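Activated BY transcription factor SSRB (Salmonella enterica, PDB 2WNW) belongs to glycosyl hydrolase family 30 and joins a TIM-barrel domain to a beta-sandwich domain. Local coordinates at residues L74-Y83 with W367-R375; D330-G339 with C348-A356. One frame throughout, in Å; residues are numbered along the deposited sequence.

Interaction 1 (L74-Y83 with W367-R375)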
ATOM      1  N   LEU A  74      25.921 -11.711  18.934  1.00 21.63           N
ATOM      2  CA  LEU A  74      24.473 -11.602  18.789  1.00 21.24           C
ATOM      3  C   LEU A  74      24.073 -10.689  17.638  1.00 20.91           C
ATOM      4  O   LEU A  74      23.132 -10.972  16.901  1.00 21.41           O
ATOM      5  CB  LEU A  74      23.869 -11.062  20.087  1.00 22.54           C
ATOM      6  CG  LEU A  74      23.050 -11.967  21.015  1.00 26.58           C
ATOM      7  CD1 LEU A  74      23.223 -13.434  20.676  1.00 27.00           C
ATOM      8  CD2 LEU A  74      23.465 -11.669  22.442  1.00 26.03           C
ATOM      9  N   TYR A  75      24.798  -9.590  17.494  1.00 20.13           N
ATOM     10  CA  TYR A  75      24.504  -8.607  16.463  1.00 19.10           C
ATOM     11  C   TYR A  75      25.254  -8.776  15.149  1.00 20.37           C
ATOM     12  O   TYR A  75      24.673  -8.610  14.076  1.00 20.35           O
ATOM     13  CB  TYR A  75      24.800  -7.209  17.006  1.00 18.93           C
ATOM     14  CG  TYR A  75      23.622  -6.464  17.594  1.00 18.11           C
ATOM     15  CD1 TYR A  75      23.787  -5.661  18.725  1.00 18.12           C
ATOM     16  CD2 TYR A  75      22.370  -6.481  16.973  1.00 17.73           C
ATOM     17  CE1 TYR A  75      22.746  -4.886  19.220  1.00 16.39           C
ATOM     18  CE2 TYR A  75      21.313  -5.701  17.463  1.00 17.01           C
ATOM     19  CZ  TYR A  75      21.514  -4.904  18.584  1.00 18.01           C
ATOM     20  OH  TYR A  75      20.506  -4.094  19.054  1.00 17.74           O
ATOM     21  N   PHE A  76      26.536  -9.118  15.227  1.00 20.06           N
ATOM     22  CA  PHE A  76      27.338  -9.205  14.017  1.00 22.20           C
ATOM     23  C   PHE A  76      27.801 -10.564  13.516  1.00 23.31           C
ATOM     24  O   PHE A  76      28.460 -10.650  12.480  1.00 22.51           O
ATOM     25  CB  PHE A  76      28.519  -8.253  14.171  1.00 20.72           C
ATOM     26  CG  PHE A  76      28.106  -6.884  14.623  1.00 20.09           C
ATOM     27  CD1 PHE A  76      28.201  -6.517  15.961  1.00 19.80           C
ATOM     28  CD2 PHE A  76      27.540  -5.988  13.721  1.00 21.33           C
ATOM     29  CE1 PHE A  76      27.733  -5.280  16.395  1.00 18.99           C
ATOM     30  CE2 PHE A  76      27.069  -4.747  14.148  1.00 20.02           C
ATOM     31  CZ  PHE A  76      27.164  -4.394  15.485  1.00 18.62           C
ATOM     32  N   SER A  77      27.456 -11.624  14.235  1.00 24.89           N
ATOM     33  CA  SER A  77      27.824 -12.967  13.801  1.00 26.35           C
ATOM     34  C   SER A  77      26.952 -13.323  12.605  1.00 27.07           C
ATOM     35  O   SER A  77      25.762 -13.007  12.580  1.00 24.30           O
ATOM     36  CB  SER A  77      27.582 -13.981  14.923  1.00 27.45           C
ATOM     37  OG  SER A  77      27.592 -15.305  14.416  1.00 33.01           O
ATOM     38  N   ALA A  78      27.548 -13.976  11.612  1.00 27.58           N
ATOM     39  CA  ALA A  78      26.816 -14.379  10.421  1.00 28.33           C
ATOM     40  C   ALA A  78      25.752 -15.414  10.774  1.00 29.69           C
ATOM     41  O   ALA A  78      24.803 -15.625  10.017  1.00 30.20           O
ATOM     42  CB  ALA A  78      27.779 -14.949   9.390  1.00 29.49           C
ATOM     43  N   GLN A  79      25.915 -16.059  11.926  1.00 29.58           N
ATOM     44  CA  GLN A  79      24.966 -17.066  12.381  1.00 29.58           C
ATOM     45  C   GLN A  79      23.901 -16.474  13.299  1.00 27.83           C
ATOM     46  O   GLN A  79      22.990 -17.174  13.739  1.00 26.18           O
ATOM     47  CB  GLN A  79      25.695 -18.207  13.096  1.00 34.49           C
ATOM     48  CG  GLN A  79      26.547 -19.056  12.164  1.00 39.09           C
ATOM     49  CD  GLN A  79      27.778 -18.321  11.666  1.00 42.66           C
ATOM     50  OE1 GLN A  79      28.220 -18.524  10.534  1.00 45.56           O
ATOM     51  NE2 GLN A  79      28.349 -17.473  12.517  1.00 43.71           N
ATOM     52  N   GLU A  80      24.024 -15.183  13.593  1.00 24.63           N
ATOM     53  CA  GLU A  80      23.048 -14.504  14.437  1.00 23.84           C
ATOM     54  C   GLU A  80      22.385 -13.392  13.626  1.00 20.84           C
ATOM     55  O   GLU A  80      21.952 -13.630  12.502  1.00 19.65           O
ATOM     56  CB  GLU A  80      23.717 -13.941  15.694  1.00 24.51           C
ATOM     57  CG  GLU A  80      24.175 -15.014  16.677  1.00 27.65           C
ATOM     58  CD  GLU A  80      23.019 -15.721  17.373  1.00 30.57           C
ATOM     59  OE1 GLU A  80      23.283 -16.698  18.105  1.00 32.87           O
ATOM     60  OE2 GLU A  80      21.853 -15.306  17.199  1.00 28.78           O
ATOM     61  N   HIS A  81      22.313 -12.179  14.168  1.00 19.83           N
ATOM     62  CA  HIS A  81      21.661 -11.105  13.434  1.00 18.04           C
ATOM     63  C   HIS A  81      22.353 -10.673  12.158  1.00 17.62           C
ATOM     64  O   HIS A  81      21.733 -10.050  11.306  1.00 15.81           O
ATOM     65  CB  HIS A  81      21.410  -9.898  14.337  1.00 19.24           C
ATOM     66  CG  HIS A  81      20.082  -9.946  15.025  1.00 20.26           C
ATOM     67  ND1 HIS A  81      19.408  -8.815  15.430  1.00 22.57           N
ATOM     68  CD2 HIS A  81      19.291 -10.995  15.356  1.00 17.86           C
ATOM     69  CE1 HIS A  81      18.257  -9.163  15.976  1.00 19.20           C
ATOM     70  NE2 HIS A  81      18.161 -10.480  15.945  1.00 21.32           N
ATOM     71  N   ASN A  82      23.636 -10.999  12.026  1.00 17.82           N
ATOM     72  CA  ASN A  82      24.377 -10.675  10.811  1.00 19.25           C
ATOM     73  C   ASN A  82      24.173  -9.243  10.311  1.00 18.49           C
ATOM     74  O   ASN A  82      23.933  -9.027   9.125  1.00 19.77           O
ATOM     75  CB  ASN A  82      23.971 -11.668   9.710  1.00 21.64           C
ATOM     76  CG  ASN A  82      24.768 -11.490   8.435  1.00 24.15           C
ATOM     77  OD1 ASN A  82      25.997 -11.524   8.452  1.00 25.72           O
ATOM     78  ND2 ASN A  82      24.069 -11.305   7.315  1.00 25.67           N
ATOM     79  N   TYR A  83      24.267  -8.264  11.207  1.00 19.33           N
ATOM     80  CA  TYR A  83      24.091  -6.872  10.809  1.00 18.74           C
ATOM     81  C   TYR A  83      25.072  -6.515   9.699  1.00 20.08           C
ATOM     82  O   TYR A  83      26.268  -6.787   9.804  1.00 19.86           O
ATOM     83  CB  TYR A  83      24.278  -5.935  12.009  1.00 18.28           C
ATOM     84  CG  TYR A  83      22.998  -5.622  12.768  1.00 17.38           C
ATOM     85  CD1 TYR A  83      22.978  -4.636  13.755  1.00 16.49           C
ATOM     86  CD2 TYR A  83      21.802  -6.287  12.479  1.00 17.37           C
ATOM     87  CE1 TYR A  83      21.803  -4.313  14.431  1.00 17.87           C
ATOM     88  CE2 TYR A  83      20.616  -5.970  13.155  1.00 17.23           C
ATOM     89  CZ  TYR A  83      20.626  -4.980  14.127  1.00 18.90           C
ATOM     90  OH  TYR A  83      19.463  -4.642  14.785  1.00 16.81           O
ATOM     91  N   TRP A 367      14.438  -6.602  19.342  1.00 15.68           N
ATOM     92  CA  TRP A 367      15.594  -7.335  18.834  1.00 16.11           C
ATOM     93  C   TRP A 367      15.121  -8.534  18.010  1.00 16.86           C
ATOM     94  O   TRP A 367      15.641  -8.791  16.927  1.00 15.79           O
ATOM     95  CB  TRP A 367      16.482  -7.822  19.987  1.00 16.70           C
ATOM     96  CG  TRP A 367      17.798  -8.406  19.529  1.00 17.98           C
ATOM     97  CD1 TRP A 367      18.932  -7.716  19.202  1.00 19.01           C
ATOM     98  CD2 TRP A 367      18.100  -9.794  19.325  1.00 18.68           C
ATOM     99  NE1 TRP A 367      19.925  -8.589  18.807  1.00 19.26           N
ATOM    100  CE2 TRP A 367      19.440  -9.870  18.872  1.00 19.86           C
ATOM    101  CE3 TRP A 367      17.371 -10.982  19.479  1.00 20.15           C
ATOM    102  CZ2 TRP A 367      20.064 -11.089  18.570  1.00 19.52           C
ATOM    103  CZ3 TRP A 367      17.990 -12.194  19.180  1.00 20.66           C
ATOM    104  CH2 TRP A 367      19.325 -12.235  18.730  1.00 20.76           C
ATOM    105  N   TYR A 368      14.129  -9.261  18.520  1.00 17.47           N
ATOM    106  CA  TYR A 368      13.603 -10.423  17.805  1.00 17.87           C
ATOM    107  C   TYR A 368      12.804  -9.996  16.579  1.00 17.57           C
ATOM    108  O   TYR A 368      12.814 -10.681  15.560  1.00 17.40           O
ATOM    109  CB  TYR A 368      12.727 -11.284  18.721  1.00 18.47           C
ATOM    110  CG  TYR A 368      13.461 -11.800  19.934  1.00 19.60           C
ATOM    111  CD1 TYR A 368      13.391 -11.128  21.153  1.00 18.34           C
ATOM    112  CD2 TYR A 368      14.266 -12.936  19.851  1.00 19.31           C
ATOM    113  CE1 TYR A 368      14.105 -11.572  22.261  1.00 21.00           C
ATOM    114  CE2 TYR A 368      14.988 -13.388  20.954  1.00 20.72           C
ATOM    115  CZ  TYR A 368      14.904 -12.701  22.152  1.00 21.02           C
ATOM    116  OH  TYR A 368      15.631 -13.130  23.238  1.00 21.75           O
ATOM    117  N   GLY A 369      12.119  -8.858  16.682  1.00 18.17           N
ATOM    118  CA  GLY A 369      11.347  -8.355  15.560  1.00 16.00           C
ATOM    119  C   GLY A 369      12.261  -8.045  14.387  1.00 15.45           C
ATOM    120  O   GLY A 369      11.989  -8.437  13.256  1.00 16.38           O
ATOM    121  N   ILE A 370      13.346  -7.329  14.656  1.00 15.24           N
ATOM    122  CA  ILE A 370      14.307  -6.991  13.611  1.00 15.82           C
ATOM    123  C   ILE A 370      14.875  -8.298  13.056  1.00 16.81           C
ATOM    124  O   ILE A 370      15.115  -8.425  11.859  1.00 16.58           O
ATOM    125  CB  ILE A 370      15.457  -6.135  14.183  1.00 16.09           C
ATOM    126  CG1 ILE A 370      14.908  -4.782  14.648  1.00 15.39           C
ATOM    127  CG2 ILE A 370      16.546  -5.944  13.141  1.00 14.95           C
ATOM    128  CD1 ILE A 370      15.927  -3.935  15.391  1.00 17.02           C
ATOM    129  N   GLY A 371      15.063  -9.268  13.945  1.00 17.10           N
ATOM    130  CA  GLY A 371      15.608 -10.558  13.559  1.00 17.79           C
ATOM    131  C   GLY A 371      14.845 -11.311  12.484  1.00 18.71           C
ATOM    132  O   GLY A 371      15.451 -12.026  11.685  1.00 19.49           O
ATOM    133  N   HIS A 372      13.522 -11.172  12.457  1.00 17.62           N
ATOM    134  CA  HIS A 372      12.732 -11.860  11.443  1.00 17.08           C
ATOM    135  C   HIS A 372      13.167 -11.428  10.049  1.00 17.48           C
ATOM    136  O   HIS A 372      12.908 -12.129   9.067  1.00 18.20           O
ATOM    137  CB  HIS A 372      11.235 -11.603  11.658  1.00 16.17           C
ATOM    138  CG  HIS A 372      10.589 -12.595  12.575  1.00 14.72           C
ATOM    139  ND1 HIS A 372      10.183 -13.843  12.151  1.00 16.25           N
ATOM    140  CD2 HIS A 372      10.354 -12.557  13.908  1.00 16.42           C
ATOM    141  CE1 HIS A 372       9.728 -14.532  13.184  1.00 13.80           C
ATOM    142  NE2 HIS A 372       9.823 -13.775  14.262  1.00 16.44           N
ATOM    143  N   PHE A 373      13.833 -10.276   9.977  1.00 16.38           N
ATOM    144  CA  PHE A 373      14.345  -9.744   8.716  1.00 16.51           C
ATOM    145  C   PHE A 373      15.855  -9.969   8.533  1.00 17.86           C
ATOM    146  O   PHE A 373      16.294 -10.713   7.654  1.00 17.24           O
ATOM    147  CB  PHE A 373      14.131  -8.229   8.611  1.00 16.68           C
ATOM    148  CG  PHE A 373      12.742  -7.815   8.228  1.00 15.23           C
ATOM    149  CD1 PHE A 373      11.753  -7.673   9.193  1.00 16.27           C
ATOM    150  CD2 PHE A 373      12.433  -7.523   6.902  1.00 16.29           C
ATOM    151  CE1 PHE A 373      10.470  -7.241   8.843  1.00 15.72           C
ATOM    152  CE2 PHE A 373      11.154  -7.091   6.543  1.00 15.59           C
ATOM    153  CZ  PHE A 373      10.174  -6.949   7.517  1.00 15.59           C
ATOM    154  N   CYS A 374      16.635  -9.304   9.381  1.00 18.23           N
ATOM    155  CA  CYS A 374      18.094  -9.318   9.288  1.00 17.90           C
ATOM    156  C   CYS A 374      18.829 -10.649   9.348  1.00 17.64           C
ATOM    157  O   CYS A 374      19.905 -10.779   8.767  1.00 18.95           O
ATOM    158  CB  CYS A 374      18.690  -8.361  10.328  1.00 16.50           C
ATOM    159  SG  CYS A 374      18.640  -8.942  12.029  1.00 17.76           S
ATOM    160  N   ARG A 375      18.267 -11.635  10.034  1.00 18.92           N
ATOM    161  CA  ARG A 375      18.927 -12.932  10.133  1.00 19.28           C
ATOM    162  C   ARG A 375      18.833 -13.739   8.842  1.00 19.75           C
ATOM    163  O   ARG A 375      19.623 -14.662   8.621  1.00 19.20           O
ATOM    164  CB  ARG A 375      18.316 -13.754  11.277  1.00 18.89           C
ATOM    165  CG  ARG A 375      18.441 -13.103  12.649  1.00 19.78           C
ATOM    166  CD  ARG A 375      17.592 -13.823  13.690  1.00 21.69           C
ATOM    167  NE  ARG A 375      18.199 -15.069  14.151  1.00 22.69           N
ATOM    168  CZ  ARG A 375      19.193 -15.137  15.033  1.00 24.58           C
ATOM    169  NH1 ARG A 375      19.705 -14.030  15.558  1.00 23.46           N
ATOM    170  NH2 ARG A 375      19.671 -16.318  15.402  1.00 25.40           N
TER
HETATM  171  O   HOH W   1      21.497 -15.785  10.953  1.00 29.43           O
HETATM  172  O   HOH W   2      21.399  -8.357   8.240  1.00 19.41           O
HETATM  173  O   HOH W   3      21.077 -11.744   6.621  1.00 24.44           O
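The H81 imidazole is sandwiched between W367 and C374. On one face it makes an offset stack with the six-membered ring of the W367 indole, centroids 3.7 Å apart and planes 8° from parallel. Against the opposite face lies C374 SG, 3.7 Å from the centroid of the H81 ring. A chi1 of 74° sets this sulfur between the backbone N and carbonyl carbon of its own residue, over the imidazole. The guanidinium of R375 comes to the edge of the same ring, steeply turned against it. The indole is bordered in its turn: L74 O sits at its edge, 3.5 Å from W367 CZ2, and Y75 approaches with CE2 3.5 Å from W367 NE1, their planes inclined by 59°. Y83 turns its rim to the sulfur, its CE2 3.7 Å from C374 SG, and CG2 of I370 lies at the same rim. Y75, H81 and W367 form an aromatic cluster inside the helical layer of an eight-stranded beta/alpha barrel. It binds the turn between helix 65-76 and barrel strand 85-90 to helix 365-374, the helix that comes after the last barrel strand and the small sheet beyond it. The turn itself is a type I beta turn from S77 to E80, where S77 OG accepts from Q79 N in an ST turn. Between the partly exposed E80 and R375 runs a salt bridge: NH1 and NH2 of R375 both donate to E80 OE2, each at 3.0 Å. NH1 arrives nearly along the C-O bond and NH2 from above the carboxylate plane, while the oxygen stays in the guanidinium plane. The carbonyl of C374 receives two waters, one also donating to N82 O and the other accepting from N82 ND2.

Interaction 2 (D330-G339 with C348-A356)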
ATOM      1  N   ASP A 330      18.514   0.774  12.457  1.00 14.65           N
ATOM      2  CA  ASP A 330      17.912   1.077  13.748  1.00 15.19           C
ATOM      3  C   ASP A 330      18.760   2.169  14.401  1.00 15.55           C
ATOM      4  O   ASP A 330      19.861   2.465  13.936  1.00 14.69           O
ATOM      5  CB  ASP A 330      17.918  -0.198  14.600  1.00 14.57           C
ATOM      6  CG  ASP A 330      17.336   0.001  15.989  1.00 15.46           C
ATOM      7  OD1 ASP A 330      16.395   0.810  16.153  1.00 17.16           O
ATOM      8  OD2 ASP A 330      17.814  -0.678  16.920  1.00 15.22           O
ATOM      9  N   TRP A 331      18.243   2.780  15.460  1.00 15.10           N
ATOM     10  CA  TRP A 331      18.986   3.818  16.172  1.00 15.61           C
ATOM     11  C   TRP A 331      19.961   3.065  17.088  1.00 15.95           C
ATOM     12  O   TRP A 331      20.449   1.996  16.709  1.00 15.04           O
ATOM     13  CB  TRP A 331      18.004   4.689  16.968  1.00 15.11           C
ATOM     14  CG  TRP A 331      18.542   5.979  17.576  1.00 16.14           C
ATOM     15  CD1 TRP A 331      17.937   6.714  18.557  1.00 16.21           C
ATOM     16  CD2 TRP A 331      19.753   6.686  17.238  1.00 16.62           C
ATOM     17  NE1 TRP A 331      18.688   7.825  18.853  1.00 16.69           N
ATOM     18  CE2 TRP A 331      19.807   7.835  18.062  1.00 16.57           C
ATOM     19  CE3 TRP A 331      20.795   6.462  16.325  1.00 15.96           C
ATOM     20  CZ2 TRP A 331      20.862   8.759  18.002  1.00 15.63           C
ATOM     21  CZ3 TRP A 331      21.849   7.382  16.264  1.00 17.36           C
ATOM     22  CH2 TRP A 331      21.872   8.516  17.102  1.00 16.31           C
ATOM     23  N   ASN A 332      20.239   3.590  18.282  1.00 16.13           N
ATOM     24  CA  ASN A 332      21.182   2.940  19.206  1.00 15.56           C
ATOM     25  C   ASN A 332      21.093   1.413  19.251  1.00 17.56           C
ATOM     26  O   ASN A 332      20.035   0.851  19.517  1.00 16.79           O
ATOM     27  CB  ASN A 332      20.988   3.456  20.634  1.00 16.13           C
ATOM     28  CG  ASN A 332      21.131   4.952  20.741  1.00 16.66           C
ATOM     29  OD1 ASN A 332      22.243   5.490  20.741  1.00 17.07           O
ATOM     30  ND2 ASN A 332      19.997   5.640  20.828  1.00 15.75           N
ATOM     31  N   LEU A 333      22.220   0.751  19.007  1.00 17.48           N
ATOM     32  CA  LEU A 333      22.292  -0.707  19.048  1.00 19.06           C
ATOM     33  C   LEU A 333      22.160  -1.180  20.483  1.00 18.72           C
ATOM     34  O   LEU A 333      21.599  -2.245  20.762  1.00 18.00           O
ATOM     35  CB  LEU A 333      23.660  -1.196  18.575  1.00 23.57           C
ATOM     36  CG  LEU A 333      24.114  -1.153  17.126  1.00 26.35           C
ATOM     37  CD1 LEU A 333      25.632  -1.274  17.085  1.00 27.07           C
ATOM     38  CD2 LEU A 333      23.461  -2.279  16.359  1.00 25.91           C
ATOM     39  N   LEU A 334      22.703  -0.370  21.383  1.00 17.86           N
ATOM     40  CA  LEU A 334      22.766  -0.708  22.794  1.00 18.84           C
ATOM     41  C   LEU A 334      22.691   0.518  23.691  1.00 17.56           C
ATOM     42  O   LEU A 334      23.184   1.582  23.333  1.00 18.92           O
ATOM     43  CB  LEU A 334      24.098  -1.428  23.034  1.00 18.21           C
ATOM     44  CG  LEU A 334      24.658  -1.567  24.448  1.00 18.59           C
ATOM     45  CD1 LEU A 334      23.919  -2.680  25.164  1.00 17.15           C
ATOM     46  CD2 LEU A 334      26.158  -1.874  24.380  1.00 17.98           C
ATOM     47  N   LEU A 335      22.085   0.354  24.864  1.00 18.15           N
ATOM     48  CA  LEU A 335      21.972   1.436  25.839  1.00 16.77           C
ATOM     49  C   LEU A 335      21.955   0.821  27.236  1.00 17.52           C
ATOM     50  O   LEU A 335      21.839  -0.397  27.374  1.00 18.87           O
ATOM     51  CB  LEU A 335      20.691   2.242  25.603  1.00 15.65           C
ATOM     52  CG  LEU A 335      20.634   3.080  24.318  1.00 14.63           C
ATOM     53  CD1 LEU A 335      19.273   3.754  24.212  1.00 14.70           C
ATOM     54  CD2 LEU A 335      21.740   4.130  24.332  1.00 14.40           C
ATOM     55  N   ASN A 336      22.081   1.642  28.274  1.00 19.72           N
ATOM     56  CA  ASN A 336      22.057   1.089  29.624  1.00 20.77           C
ATOM     57  C   ASN A 336      20.621   0.777  30.043  1.00 22.22           C
ATOM     58  O   ASN A 336      19.677   1.034  29.291  1.00 20.77           O
ATOM     59  CB  ASN A 336      22.766   2.023  30.625  1.00 20.29           C
ATOM     60  CG  ASN A 336      22.091   3.373  30.780  1.00 20.85           C
ATOM     61  OD1 ASN A 336      22.748   4.364  31.115  1.00 22.45           O
ATOM     62  ND2 ASN A 336      20.789   3.422  30.567  1.00 17.40           N
ATOM     63  N   SER A 337      20.461   0.205  31.231  1.00 23.19           N
ATOM     64  CA  SER A 337      19.146  -0.182  31.730  1.00 24.16           C
ATOM     65  C   SER A 337      18.072   0.892  31.664  1.00 23.20           C
ATOM     66  O   SER A 337      16.906   0.579  31.434  1.00 24.07           O
ATOM     67  CB  SER A 337      19.260  -0.682  33.172  1.00 24.35           C
ATOM     68  OG  SER A 337      20.163  -1.766  33.253  1.00 28.86           O
ATOM     69  N   GLU A 338      18.447   2.152  31.858  1.00 21.90           N
ATOM     70  CA  GLU A 338      17.453   3.216  31.834  1.00 22.15           C
ATOM     71  C   GLU A 338      17.254   3.866  30.467  1.00 21.30           C
ATOM     72  O   GLU A 338      16.434   4.771  30.324  1.00 19.83           O
ATOM     73  CB  GLU A 338      17.793   4.290  32.874  1.00 25.43           C
ATOM     74  CG  GLU A 338      18.879   5.272  32.464  1.00 32.59           C
ATOM     75  CD  GLU A 338      19.114   6.346  33.519  1.00 36.65           C
ATOM     76  OE1 GLU A 338      18.118   6.878  34.055  1.00 38.61           O
ATOM     77  OE2 GLU A 338      20.289   6.662  33.803  1.00 38.47           O
ATOM     78  N   GLY A 339      18.000   3.402  29.467  1.00 20.14           N
ATOM     79  CA  GLY A 339      17.862   3.956  28.130  1.00 19.36           C
ATOM     80  C   GLY A 339      18.788   5.127  27.862  1.00 18.78           C
ATOM     81  O   GLY A 339      18.490   5.997  27.035  1.00 17.23           O
ATOM     82  N   CYS A 348      15.752   6.463  25.674  1.00 17.55           N
ATOM     83  CA  CYS A 348      15.008   5.632  24.729  1.00 18.11           C
ATOM     84  C   CYS A 348      15.361   4.165  24.915  1.00 17.56           C
ATOM     85  O   CYS A 348      16.373   3.830  25.524  1.00 16.78           O
ATOM     86  CB  CYS A 348      15.351   6.010  23.282  1.00 18.25           C
ATOM     87  SG  CYS A 348      15.005   7.714  22.780  1.00 21.68           S
ATOM     88  N   GLU A 349      14.525   3.284  24.382  1.00 17.52           N
ATOM     89  CA  GLU A 349      14.817   1.859  24.463  1.00 18.52           C
ATOM     90  C   GLU A 349      15.750   1.515  23.297  1.00 17.13           C
ATOM     91  O   GLU A 349      15.795   2.236  22.299  1.00 17.60           O
ATOM     92  CB  GLU A 349      13.526   1.045  24.342  1.00 18.65           C
ATOM     93  CG  GLU A 349      13.694  -0.436  24.632  1.00 20.23           C
ATOM     94  CD  GLU A 349      12.425  -1.227  24.374  1.00 21.56           C
ATOM     95  OE1 GLU A 349      12.124  -1.513  23.196  1.00 22.73           O
ATOM     96  OE2 GLU A 349      11.721  -1.553  25.356  1.00 24.16           O
ATOM     97  N   ALA A 350      16.511   0.435  23.446  1.00 17.96           N
ATOM     98  CA  ALA A 350      17.400  -0.059  22.394  1.00 16.73           C
ATOM     99  C   ALA A 350      17.115  -1.558  22.389  1.00 17.32           C
ATOM    100  O   ALA A 350      16.780  -2.127  23.432  1.00 18.42           O
ATOM    101  CB  ALA A 350      18.869   0.215  22.737  1.00 18.26           C
ATOM    102  N   PRO A 351      17.224  -2.219  21.225  1.00 16.32           N
ATOM    103  CA  PRO A 351      16.948  -3.660  21.174  1.00 17.14           C
ATOM    104  C   PRO A 351      17.698  -4.472  22.220  1.00 18.86           C
ATOM    105  O   PRO A 351      17.216  -5.510  22.672  1.00 19.72           O
ATOM    106  CB  PRO A 351      17.318  -4.032  19.741  1.00 15.29           C
ATOM    107  CG  PRO A 351      16.935  -2.782  18.985  1.00 15.74           C
ATOM    108  CD  PRO A 351      17.507  -1.692  19.878  1.00 14.92           C
ATOM    109  N   ILE A 352      18.888  -4.008  22.589  1.00 19.31           N
ATOM    110  CA  ILE A 352      19.665  -4.679  23.618  1.00 20.61           C
ATOM    111  C   ILE A 352      20.067  -3.637  24.646  1.00 20.20           C
ATOM    112  O   ILE A 352      20.524  -2.546  24.299  1.00 18.72           O
ATOM    113  CB  ILE A 352      20.939  -5.360  23.055  1.00 19.78           C
ATOM    114  CG1 ILE A 352      20.546  -6.513  22.132  1.00 20.66           C
ATOM    115  CG2 ILE A 352      21.798  -5.894  24.206  1.00 21.19           C
ATOM    116  CD1 ILE A 352      21.724  -7.329  21.627  1.00 21.30           C
ATOM    117  N   GLN A 353      19.859  -3.962  25.915  1.00 19.79           N
ATOM    118  CA  GLN A 353      20.224  -3.061  26.992  1.00 20.55           C
ATOM    119  C   GLN A 353      21.117  -3.812  27.965  1.00 22.53           C
ATOM    120  O   GLN A 353      21.015  -5.033  28.103  1.00 22.46           O
ATOM    121  CB  GLN A 353      18.970  -2.506  27.673  1.00 21.68           C
ATOM    122  CG  GLN A 353      18.281  -1.442  26.818  1.00 22.64           C
ATOM    123  CD  GLN A 353      17.004  -0.911  27.434  1.00 26.90           C
ATOM    124  OE1 GLN A 353      15.956  -1.555  27.372  1.00 28.08           O
ATOM    125  NE2 GLN A 353      17.087   0.267  28.042  1.00 27.14           N
ATOM    126  N   TYR A 354      22.005  -3.080  28.626  1.00 22.51           N
ATOM    127  CA  TYR A 354      22.953  -3.700  29.536  1.00 24.75           C
ATOM    128  C   TYR A 354      23.017  -3.085  30.929  1.00 25.78           C
ATOM    129  O   TYR A 354      23.058  -1.865  31.092  1.00 25.34           O
ATOM    130  CB  TYR A 354      24.342  -3.680  28.884  1.00 24.29           C
ATOM    131  CG  TYR A 354      25.456  -4.185  29.765  1.00 24.10           C
ATOM    132  CD1 TYR A 354      26.347  -3.300  30.365  1.00 23.56           C
ATOM    133  CD2 TYR A 354      25.625  -5.552  29.994  1.00 24.30           C
ATOM    134  CE1 TYR A 354      27.385  -3.758  31.171  1.00 25.24           C
ATOM    135  CE2 TYR A 354      26.661  -6.022  30.801  1.00 24.42           C
ATOM    136  CZ  TYR A 354      27.534  -5.120  31.383  1.00 24.45           C
ATOM    137  OH  TYR A 354      28.561  -5.575  32.175  1.00 26.22           O
ATOM    138  N   ASP A 355      23.022  -3.959  31.928  1.00 27.47           N
ATOM    139  CA  ASP A 355      23.097  -3.564  33.329  1.00 30.11           C
ATOM    140  C   ASP A 355      24.508  -3.881  33.820  1.00 30.91           C
ATOM    141  O   ASP A 355      24.853  -5.040  34.058  1.00 30.36           O
ATOM    142  CB  ASP A 355      22.043  -4.335  34.128  1.00 31.93           C
ATOM    143  CG  ASP A 355      22.307  -4.328  35.620  1.00 36.05           C
ATOM    144  OD1 ASP A 355      22.823  -3.317  36.147  1.00 36.61           O
ATOM    145  OD2 ASP A 355      21.979  -5.343  36.267  1.00 38.50           O
ATOM    146  N   ALA A 356      25.319  -2.836  33.958  1.00 31.16           N
ATOM    147  CA  ALA A 356      26.709  -2.981  34.379  1.00 34.01           C
ATOM    148  C   ALA A 356      26.897  -3.556  35.778  1.00 35.27           C
ATOM    149  O   ALA A 356      27.792  -4.375  35.996  1.00 35.37           O
ATOM    150  CB  ALA A 356      27.425  -1.635  34.269  1.00 33.32           C
TER
HETATM  151  O   HOH W   4      17.649   3.837  20.693  1.00 16.32           O
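L335 and Q353 stand on one face of a short parallel strand pair, while L334 and I352 occupy the other. L334 lies beside Y354 with both side chains pointing the same way, its CD1 3.9 Å from Y354 CB; that methyl also packs against CG2 of I352. On the face of L335, the side chain leans back over the chain leading into strand 352-355, CG resting 3.7 Å from A350 CB. D330 and P351 come from opposite directions, and OD2 of D330 touches the proline ring 3.1 Å from P351 CG, while its OD1 is hydrogen-bonded to Y313 OH. CG of D330 is anti to the backbone N (chi1 179°), which carries the carboxylate to P351. The chain turns a corner at W331, passing from the last barrel strand, 327-330, into a separate small sheet built of 332-336, 352-355 and 360-363. The backbones join through Y354 N to L335 O at 3.0 Å, with a weak bond from L335 N to I352 O beside it. Beyond the pair, 336-339 forms a type I turn, and C348 N donates to G339 O at 3.1 Å, so the second segment is anchored at its start as well. The Q353 chain runs extended beyond CG to this turn, where NE2 donates to N336 O at 3.0 Å. G339 N reaches the same oxygen at 2.9 Å from the opposite face of its carbonyl plane. Since OE1 of Q353 accepts from N364, the carboxamide is held at both ends and its rotation is fixed; one buried amide thereby ties the turn to the strand pair and to the chain just ahead of helix 365-374.

From the N terminus, the chain leaves the mixed sheet, lays down barrel strand 48-51 and reaches 74-83 at the end of helix 65-76, then goes round the barrel to its eighth strand, 327-330. Interaction 2 closes a short loop there, 330-339 meeting 348-356 across only eight intervening residues. The chain continues through strand 360-363 into helix 365-374, where interaction 1 closes a loop of 283 residues. Interaction 2 is nested wholly inside that loop. The two contacts adjoin: Y75 OH lies 2.7 Å from L333 O, a probable hydrogen bond, and W367 CD1 packs 3.6 Å from I352 CG1. Together they tie the beginning and end of the barrel to the small sheet between them.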